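Local coordinates for protein putative hydrolase (PDB 3LLC) that is a putative alpha/beta hydrolase that probably cleaves thioester or ester bonds, perhaps removing fatty acyl groups from proteins, at residues P147-D152 with R187-D192; I25-R30 with D101-E106. All blocks are in the same frame, centred on the assembly; numbering follows the deposited sequence. Where two conformers were deposited one is given.

Contact 1: residues P147-D152 with R187-D192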
ATOM      1  N   PRO A 147      -7.321   0.900  -5.065  1.00 22.06           N
ATOM      2  CA  PRO A 147      -8.473   0.856  -4.136  1.00 22.92           C
ATOM      3  C   PRO A 147      -9.610   0.017  -4.689  1.00 20.83           C
ATOM      4  O   PRO A 147      -9.891   0.063  -5.884  1.00 21.63           O
ATOM      5  CB  PRO A 147      -8.902   2.351  -4.038  1.00 23.56           C
ATOM      6  CG  PRO A 147      -8.416   2.973  -5.338  1.00 21.41           C
ATOM      7  CD  PRO A 147      -7.074   2.247  -5.587  1.00 23.99           C
ATOM      8  N   ASP A 148     -10.302  -0.714  -3.802  1.00 21.01           N
ATOM      9  CA  ASP A 148     -11.513  -1.454  -4.132  1.00 18.63           C
ATOM     10  C   ASP A 148     -11.291  -2.413  -5.312  1.00 19.62           C
ATOM     11  O   ASP A 148     -12.218  -2.671  -6.069  1.00 18.34           O
ATOM     12  CB  ASP A 148     -12.673  -0.509  -4.453  1.00 18.17           C
ATOM     13  CG  ASP A 148     -12.903   0.544  -3.335  1.00 21.29           C
ATOM     14  OD1 ASP A 148     -12.329   0.340  -2.222  1.00 20.36           O
ATOM     15  OD2 ASP A 148     -13.663   1.523  -3.591  1.00 22.58           O
ATOM     16  N   PHE A 149     -10.083  -2.970  -5.420  1.00 21.63           N
ATOM     17  CA  PHE A 149      -9.795  -3.825  -6.581  1.00 21.12           C
ATOM     18  C   PHE A 149     -10.678  -5.069  -6.633  1.00 19.07           C
ATOM     19  O   PHE A 149     -11.021  -5.556  -7.730  1.00 18.84           O
ATOM     20  CB  PHE A 149      -8.273  -4.122  -6.755  1.00 22.58           C
ATOM     21  CG  PHE A 149      -7.690  -5.157  -5.820  1.00 20.61           C
ATOM     22  CD1 PHE A 149      -7.935  -6.504  -5.977  1.00 22.50           C
ATOM     23  CD2 PHE A 149      -6.781  -4.769  -4.822  1.00 24.67           C
ATOM     24  CE1 PHE A 149      -7.340  -7.435  -5.120  1.00 22.40           C
ATOM     25  CE2 PHE A 149      -6.197  -5.709  -3.974  1.00 26.18           C
ATOM     26  CZ  PHE A 149      -6.469  -7.015  -4.128  1.00 23.97           C
ATOM     27  N   THR A 150     -11.057  -5.614  -5.471  1.00 20.36           N
ATOM     28  CA  THR A 150     -11.867  -6.844  -5.446  1.00 21.12           C
ATOM     29  C   THR A 150     -13.241  -6.612  -6.071  1.00 20.65           C
ATOM     30  O   THR A 150     -13.678  -7.395  -6.904  1.00 18.21           O
ATOM     31  CB  THR A 150     -11.993  -7.441  -4.012  1.00 22.42           C
ATOM     32  OG1 THR A 150     -12.613  -6.468  -3.150  1.00 21.49           O
ATOM     33  CG2 THR A 150     -10.612  -7.833  -3.458  1.00 19.17           C
ATOM     34  N   SER A 151     -13.917  -5.508  -5.720  1.00 17.67           N
ATOM     35  CA  SER A 151     -15.239  -5.251  -6.224  1.00 18.83           C
ATOM     36  C   SER A 151     -15.231  -4.570  -7.609  1.00 17.66           C
ATOM     37  O   SER A 151     -16.163  -4.783  -8.420  1.00 18.56           O
ATOM     38  CB  SER A 151     -16.063  -4.381  -5.234  1.00 22.50           C
ATOM     39  OG  SER A 151     -15.426  -3.145  -4.977  1.00 21.24           O
ATOM     40  N   ASP A 152     -14.230  -3.765  -7.873  1.00 18.40           N
ATOM     41  CA  ASP A 152     -14.244  -2.886  -9.065  1.00 20.59           C
ATOM     42  C   ASP A 152     -13.450  -3.437 -10.250  1.00 21.60           C
ATOM     43  O   ASP A 152     -13.810  -3.143 -11.371  1.00 21.00           O
ATOM     44  CB  ASP A 152     -13.723  -1.485  -8.744  1.00 20.94           C
ATOM     45  CG  ASP A 152     -14.619  -0.718  -7.763  1.00 24.23           C
ATOM     46  OD1 ASP A 152     -15.491  -1.336  -7.114  1.00 24.19           O
ATOM     47  OD2 ASP A 152     -14.385   0.509  -7.625  1.00 25.82           O
ATOM     48  N   ARG A 187     -11.675 -16.530  -1.353  1.00 20.41           N
ATOM     49  CA  ARG A 187     -13.047 -16.121  -1.050  0.50 22.32           C
ATOM     50  C   ARG A 187     -13.023 -15.093   0.095  1.00 22.17           C
ATOM     51  O   ARG A 187     -13.695 -14.075   0.009  1.00 20.05           O
ATOM     52  CB  ARG A 187     -13.905 -17.328  -0.680  0.50 21.97           C
ATOM     53  CG  ARG A 187     -15.398 -17.007  -0.457  0.50 24.92           C
ATOM     54  CD  ARG A 187     -16.222 -18.257  -0.102  0.50 26.17           C
ATOM     55  NE  ARG A 187     -17.376 -17.927   0.729  0.50 25.38           N
ATOM     56  CZ  ARG A 187     -18.272 -18.805   1.167  0.50 33.06           C
ATOM     57  NH1 ARG A 187     -18.166 -20.092   0.857  0.50 26.62           N
ATOM     58  NH2 ARG A 187     -19.278 -18.389   1.923  0.50 35.12           N
ATOM     59  N   ALA A 188     -12.235 -15.356   1.133  1.00 22.57           N
ATOM     60  CA  ALA A 188     -12.093 -14.413   2.281  1.00 23.10           C
ATOM     61  C   ALA A 188     -11.608 -13.022   1.879  1.00 23.05           C
ATOM     62  O   ALA A 188     -12.167 -12.007   2.324  1.00 22.35           O
ATOM     63  CB  ALA A 188     -11.208 -15.023   3.415  1.00 23.10           C
ATOM     64  N   LEU A 189     -10.599 -12.947   1.007  1.00 19.80           N
ATOM     65  CA  LEU A 189     -10.155 -11.673   0.460  1.00 21.60           C
ATOM     66  C   LEU A 189     -11.267 -10.942  -0.294  1.00 20.30           C
ATOM     67  O   LEU A 189     -11.423  -9.725  -0.130  1.00 18.53           O
ATOM     68  CB  LEU A 189      -8.934 -11.852  -0.484  1.00 21.84           C
ATOM     69  CG  LEU A 189      -8.384 -10.589  -1.117  1.00 19.92           C
ATOM     70  CD1 LEU A 189      -7.276  -9.962  -0.263  1.00 22.40           C
ATOM     71  CD2 LEU A 189      -7.865 -10.815  -2.572  1.00 24.63           C
HETATM   72  N   MSE A 190     -11.988 -11.640  -1.165  1.00 18.74           N
HETATM   73  CA  MSE A 190     -13.050 -10.999  -1.956  1.00 19.97           C
HETATM   74  C   MSE A 190     -14.179 -10.460  -1.019  1.00 19.46           C
HETATM   75  O   MSE A 190     -14.639  -9.346  -1.206  1.00 20.72           O
HETATM   76  CB  MSE A 190     -13.675 -11.974  -2.976  1.00 21.59           C
HETATM   77  CG  MSE A 190     -12.675 -12.541  -4.050  1.00 18.59           C
HETATM   78 SE   MSE A 190     -12.009 -11.281  -5.226  0.75 19.39          SE
HETATM   79  CE  MSE A 190     -13.698 -10.767  -6.023  1.00 22.34           C
ATOM     80  N   GLU A 191     -14.579 -11.251  -0.032  1.00 17.22           N
ATOM     81  CA  GLU A 191     -15.704 -10.865   0.857  1.00 18.25           C
ATOM     82  C   GLU A 191     -15.276  -9.655   1.721  1.00 18.48           C
ATOM     83  O   GLU A 191     -15.977  -8.657   1.809  1.00 19.08           O
ATOM     84  CB  GLU A 191     -16.128 -12.033   1.730  1.00 19.83           C
ATOM     85  CG  GLU A 191     -16.874 -13.148   0.982  1.00 21.69           C
ATOM     86  CD  GLU A 191     -17.120 -14.392   1.802  1.00 24.10           C
ATOM     87  OE1 GLU A 191     -16.583 -14.559   2.923  1.00 28.73           O
ATOM     88  OE2 GLU A 191     -17.859 -15.240   1.287  1.00 27.40           O
ATOM     89  N   ASP A 192     -14.081  -9.733   2.281  1.00 20.40           N
ATOM     90  CA  ASP A 192     -13.551  -8.660   3.147  1.00 21.38           C
ATOM     91  C   ASP A 192     -13.173  -7.396   2.371  1.00 22.44           C
ATOM     92  O   ASP A 192     -13.170  -6.309   2.947  1.00 21.39           O
ATOM     93  CB  ASP A 192     -12.402  -9.214   4.012  1.00 20.69           C
ATOM     94  CG  ASP A 192     -11.689  -8.134   4.843  1.00 20.60           C
ATOM     95  OD1 ASP A 192     -12.163  -7.855   5.953  1.00 20.71           O
ATOM     96  OD2 ASP A 192     -10.685  -7.574   4.386  1.00 19.55           O
TER
HETATM   97  O   HOH W   1     -15.103  -7.560  -3.252  1.00 22.60           O
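Thr150 sets its CB and CG2 against the selenium of Met190, a selenomethionine here. The SE atom of Met190 is 4.0 Å from CB of Thr150, and the two side chains run past each other in opposite directions. The Met190 chain bends at chi2 and again at chi3, both near -60°. This hook brings its CE to 3.5 Å from the backbone O of Thr150. CG2 of Thr150 continues the overlap one residue back, 3.9 Å from the backbone O of Leu189. CD2 of Leu189 reaches in beside it and also meets CE1 of Phe149 at 4.3 Å, oblique to that ring.

The polar branch of Thr150 is used differently. With chi1 at 60°, OG1 sits between the backbone N and the carbonyl carbon, and CG2 faces the Leu189 and Met190 turn of the other helix. OG1 gives its hydrogen to a water at 2.7 Å. The same water donates to the O of Met190 at 2.8 Å, so it bridges the two helices.

The contact joins the start of helix 149-154, which follows strand 136-143 of the central sheet, to the start of helix 187-195. Trp118 of helix 115-128 touches Thr150 and meets the Phe149 ring at a steep angle. Phe149 also lies near, without touching, Ser114, His247 and Asp217, which probably form the catalytic triad. With no direct hydrogen bond between the segments, van der Waals contacts join the helices, two of them methyl carbons on backbone oxygens, and the water adds a polar link.

Contact 2: residues I25-R30 with D101-E106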
ATOM      1  N   ILE A  25       5.425  -9.641  12.553  1.00 16.70           N
ATOM      2  CA  ILE A  25       5.711  -8.839  11.371  1.00 16.64           C
ATOM      3  C   ILE A  25       7.168  -8.339  11.403  1.00 18.46           C
ATOM      4  O   ILE A  25       7.637  -7.733  12.396  1.00 17.95           O
ATOM      5  CB  ILE A  25       4.691  -7.631  11.282  1.00 15.98           C
ATOM      6  CG1 ILE A  25       3.267  -8.164  11.177  1.00 20.27           C
ATOM      7  CG2 ILE A  25       5.071  -6.645  10.150  1.00 16.24           C
ATOM      8  CD1 ILE A  25       2.991  -9.124   9.944  1.00 15.79           C
ATOM      9  N   ALA A  26       7.910  -8.637  10.328  1.00 19.06           N
ATOM     10  CA  ALA A  26       9.297  -8.218  10.188  1.00 17.16           C
ATOM     11  C   ALA A  26       9.333  -6.779   9.604  1.00 17.44           C
ATOM     12  O   ALA A  26       8.601  -6.449   8.649  1.00 18.65           O
ATOM     13  CB  ALA A  26      10.081  -9.202   9.271  1.00 18.46           C
ATOM     14  N   ALA A  27      10.195  -5.938  10.180  1.00 17.78           N
ATOM     15  CA  ALA A  27      10.345  -4.530   9.763  1.00 19.03           C
ATOM     16  C   ALA A  27      11.813  -4.091   9.755  1.00 18.75           C
ATOM     17  O   ALA A  27      12.650  -4.594  10.517  1.00 20.18           O
ATOM     18  CB  ALA A  27       9.479  -3.573  10.675  1.00 19.07           C
ATOM     19  N   LEU A  28      12.113  -3.175   8.835  1.00 21.87           N
ATOM     20  CA  LEU A  28      13.422  -2.547   8.666  1.00 20.58           C
ATOM     21  C   LEU A  28      13.199  -1.027   8.797  1.00 21.61           C
ATOM     22  O   LEU A  28      12.422  -0.450   8.020  1.00 22.45           O
ATOM     23  CB  LEU A  28      13.990  -2.880   7.276  1.00 23.30           C
ATOM     24  CG  LEU A  28      14.389  -4.352   7.021  1.00 24.66           C
ATOM     25  CD1 LEU A  28      14.658  -4.601   5.528  1.00 27.03           C
ATOM     26  CD2 LEU A  28      15.609  -4.777   7.910  1.00 21.59           C
ATOM     27  N   VAL A  29      13.885  -0.395   9.744  1.00 20.12           N
ATOM     28  CA  VAL A  29      13.632   1.008  10.106  0.50 20.90           C
ATOM     29  C   VAL A  29      14.912   1.839  10.192  1.00 19.81           C
ATOM     30  O   VAL A  29      15.963   1.383  10.688  1.00 20.77           O
ATOM     31  CB  VAL A  29      12.903   1.125  11.466  0.50 22.46           C
ATOM     32  CG1 VAL A  29      13.864   0.873  12.624  0.50 22.38           C
ATOM     33  CG2 VAL A  29      12.280   2.497  11.614  0.50 21.84           C
ATOM     34  N   ARG A  30      14.827   3.060   9.672  1.00 19.91           N
ATOM     35  CA  ARG A  30      15.891   4.036   9.731  1.00 20.46           C
ATOM     36  C   ARG A  30      15.326   5.254  10.471  1.00 20.06           C
ATOM     37  O   ARG A  30      14.330   5.826  10.039  1.00 19.39           O
ATOM     38  CB  ARG A  30      16.285   4.399   8.295  1.00 22.73           C
ATOM     39  CG  ARG A  30      17.441   5.314   8.142  1.00 30.89           C
ATOM     40  CD  ARG A  30      17.607   5.735   6.688  1.00 33.81           C
ATOM     41  NE  ARG A  30      17.946   4.624   5.799  1.00 29.26           N
ATOM     42  CZ  ARG A  30      19.183   4.199   5.538  1.00 31.86           C
ATOM     43  NH1 ARG A  30      20.240   4.726   6.150  1.00 27.63           N
ATOM     44  NH2 ARG A  30      19.375   3.201   4.690  1.00 29.68           N
ATOM     45  N   ASP A 101       2.051   2.360  15.033  1.00 24.81           N
ATOM     46  CA  ASP A 101       1.894   2.577  16.471  1.00 24.70           C
ATOM     47  C   ASP A 101       3.086   2.087  17.311  1.00 24.33           C
ATOM     48  O   ASP A 101       3.292   2.538  18.455  1.00 23.93           O
ATOM     49  CB  ASP A 101       0.610   1.916  16.990  1.00 27.45           C
ATOM     50  CG  ASP A 101      -0.682   2.577  16.428  1.00 36.94           C
ATOM     51  OD1 ASP A 101      -0.612   3.697  15.847  1.00 40.05           O
ATOM     52  OD2 ASP A 101      -1.776   1.968  16.576  1.00 35.18           O
ATOM     53  N   HIS A 102       3.879   1.170  16.756  1.00 22.12           N
ATOM     54  CA  HIS A 102       5.070   0.679  17.461  1.00 22.37           C
ATOM     55  C   HIS A 102       6.164   1.765  17.468  1.00 20.67           C
ATOM     56  O   HIS A 102       6.815   1.968  18.462  1.00 21.64           O
ATOM     57  CB  HIS A 102       5.578  -0.608  16.802  1.00 20.54           C
ATOM     58  CG  HIS A 102       6.747  -1.245  17.501  1.00 24.76           C
ATOM     59  ND1 HIS A 102       6.602  -2.063  18.605  1.00 27.79           N
ATOM     60  CD2 HIS A 102       8.078  -1.196  17.243  1.00 24.37           C
ATOM     61  CE1 HIS A 102       7.796  -2.463  19.016  1.00 27.28           C
ATOM     62  NE2 HIS A 102       8.706  -1.968  18.196  1.00 26.53           N
ATOM     63  N   PHE A 103       6.364   2.430  16.332  1.00 23.06           N
ATOM     64  CA  PHE A 103       7.437   3.410  16.150  1.00 21.71           C
ATOM     65  C   PHE A 103       7.014   4.856  16.419  1.00 21.56           C
ATOM     66  O   PHE A 103       7.855   5.676  16.776  1.00 22.98           O
ATOM     67  CB  PHE A 103       7.993   3.270  14.732  1.00 22.78           C
ATOM     68  CG  PHE A 103       8.700   1.954  14.500  1.00 21.90           C
ATOM     69  CD1 PHE A 103       9.915   1.708  15.129  1.00 26.79           C
ATOM     70  CD2 PHE A 103       8.158   0.979  13.682  1.00 27.14           C
ATOM     71  CE1 PHE A 103      10.578   0.500  14.939  1.00 30.02           C
ATOM     72  CE2 PHE A 103       8.818  -0.222  13.483  1.00 32.63           C
ATOM     73  CZ  PHE A 103      10.031  -0.459  14.110  1.00 30.44           C
ATOM     74  N   LYS A 104       5.725   5.156  16.242  1.00 22.04           N
ATOM     75  CA  LYS A 104       5.127   6.475  16.578  1.00 22.92           C
ATOM     76  C   LYS A 104       5.874   7.686  16.023  1.00 21.26           C
ATOM     77  O   LYS A 104       6.231   8.577  16.778  1.00 20.11           O
ATOM     78  CB  LYS A 104       5.033   6.644  18.090  1.00 26.15           C
ATOM     79  CG  LYS A 104       4.081   5.702  18.771  1.00 34.23           C
ATOM     80  CD  LYS A 104       4.145   5.882  20.295  1.00 36.47           C
ATOM     81  CE  LYS A 104       2.842   5.447  20.961  1.00 47.50           C
ATOM     82  NZ  LYS A 104       2.327   4.126  20.478  1.00 48.93           N
ATOM     83  N   PRO A 105       6.132   7.727  14.719  1.00 20.34           N
ATOM     84  CA  PRO A 105       6.775   8.909  14.157  1.00 22.76           C
ATOM     85  C   PRO A 105       5.870  10.132  14.346  1.00 24.40           C
ATOM     86  O   PRO A 105       4.630  10.000  14.334  1.00 25.74           O
ATOM     87  CB  PRO A 105       6.934   8.541  12.680  1.00 23.88           C
ATOM     88  CG  PRO A 105       5.826   7.583  12.437  1.00 23.68           C
ATOM     89  CD  PRO A 105       5.754   6.764  13.675  1.00 21.48           C
ATOM     90  N   GLU A 106       6.474  11.302  14.564  1.00 24.54           N
ATOM     91  CA  GLU A 106       5.687  12.540  14.736  1.00 26.22           C
ATOM     92  C   GLU A 106       4.890  12.909  13.479  1.00 23.97           C
ATOM     93  O   GLU A 106       3.711  13.264  13.567  1.00 25.03           O
ATOM     94  CB  GLU A 106       6.577  13.718  15.163  1.00 28.24           C
ATOM     95  CG  GLU A 106       7.409  13.441  16.398  1.00 31.15           C
ATOM     96  CD  GLU A 106       8.025  14.708  17.005  1.00 36.91           C
ATOM     97  OE1 GLU A 106       7.726  15.841  16.542  1.00 33.77           O
ATOM     98  OE2 GLU A 106       8.824  14.548  17.944  1.00 35.01           O
TER
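The Phe103 ring has Val29 CG2 over one face, 4.2 Å above the plane and offset toward the rim. On the opposite face lies CD2 of its neighbour His102, 3.7 Å above the plane and over the ring centre. CB of Ala27 comes to the ring edge, close to its plane, 4.4 Å from CE2 of Phe103. This is helix-on-sheet packing in an alpha/beta hydrolase fold. The C-terminal end of helix 89-103 lies against strand 23-30 of the central mixed sheet.

Ala27 and Val29 are two apart on the strand, and both direct their CB atoms at the helix. Leu28 between them points away. Phe103 enters from the opposite direction to Val29. Its closest approach is CE1 to CG1 of Val29, at 4.0 Å. Val29 was modelled in two conformers, so its contacts are less certain than that of Ala27. The contact between the segments is wholly apolar. His12 of the adjacent edge strand 9-16 meets the Phe103 ring edge-to-face. On the other side of strand 23-30, Phe72 and Ile70 of strand 68-72 touch Ala27 and Val29.

Just after Phe103 the chain leaves the helix at Lys104, which has a positive phi of 50°. The Lys104 side chain turns back over this helix end, and its NZ donates to the backbone O of Asp101 at 2.7 Å, in the carbonyl plane.

Overall arrangement
The two contacts lie on opposite sides of the chain's centre, with their own centres 27 Å apart and nearest atoms about 15 Å apart. Both segments of contact 2 precede those of contact 1 in the chain. Contact 2 ties helix 89-103 to strand 23-30, next to the edge strand 9-16. Contact 1 joins two helices that follow strand 136-143 in the chain. Helix 89-103 connects the regions: Phe103 at its end serves contact 2, while its Trp92 touches Leu189 of contact 1. Contact 2 thus belongs to the sheet's edge region, and contact 1 to helices near the probable catalytic site.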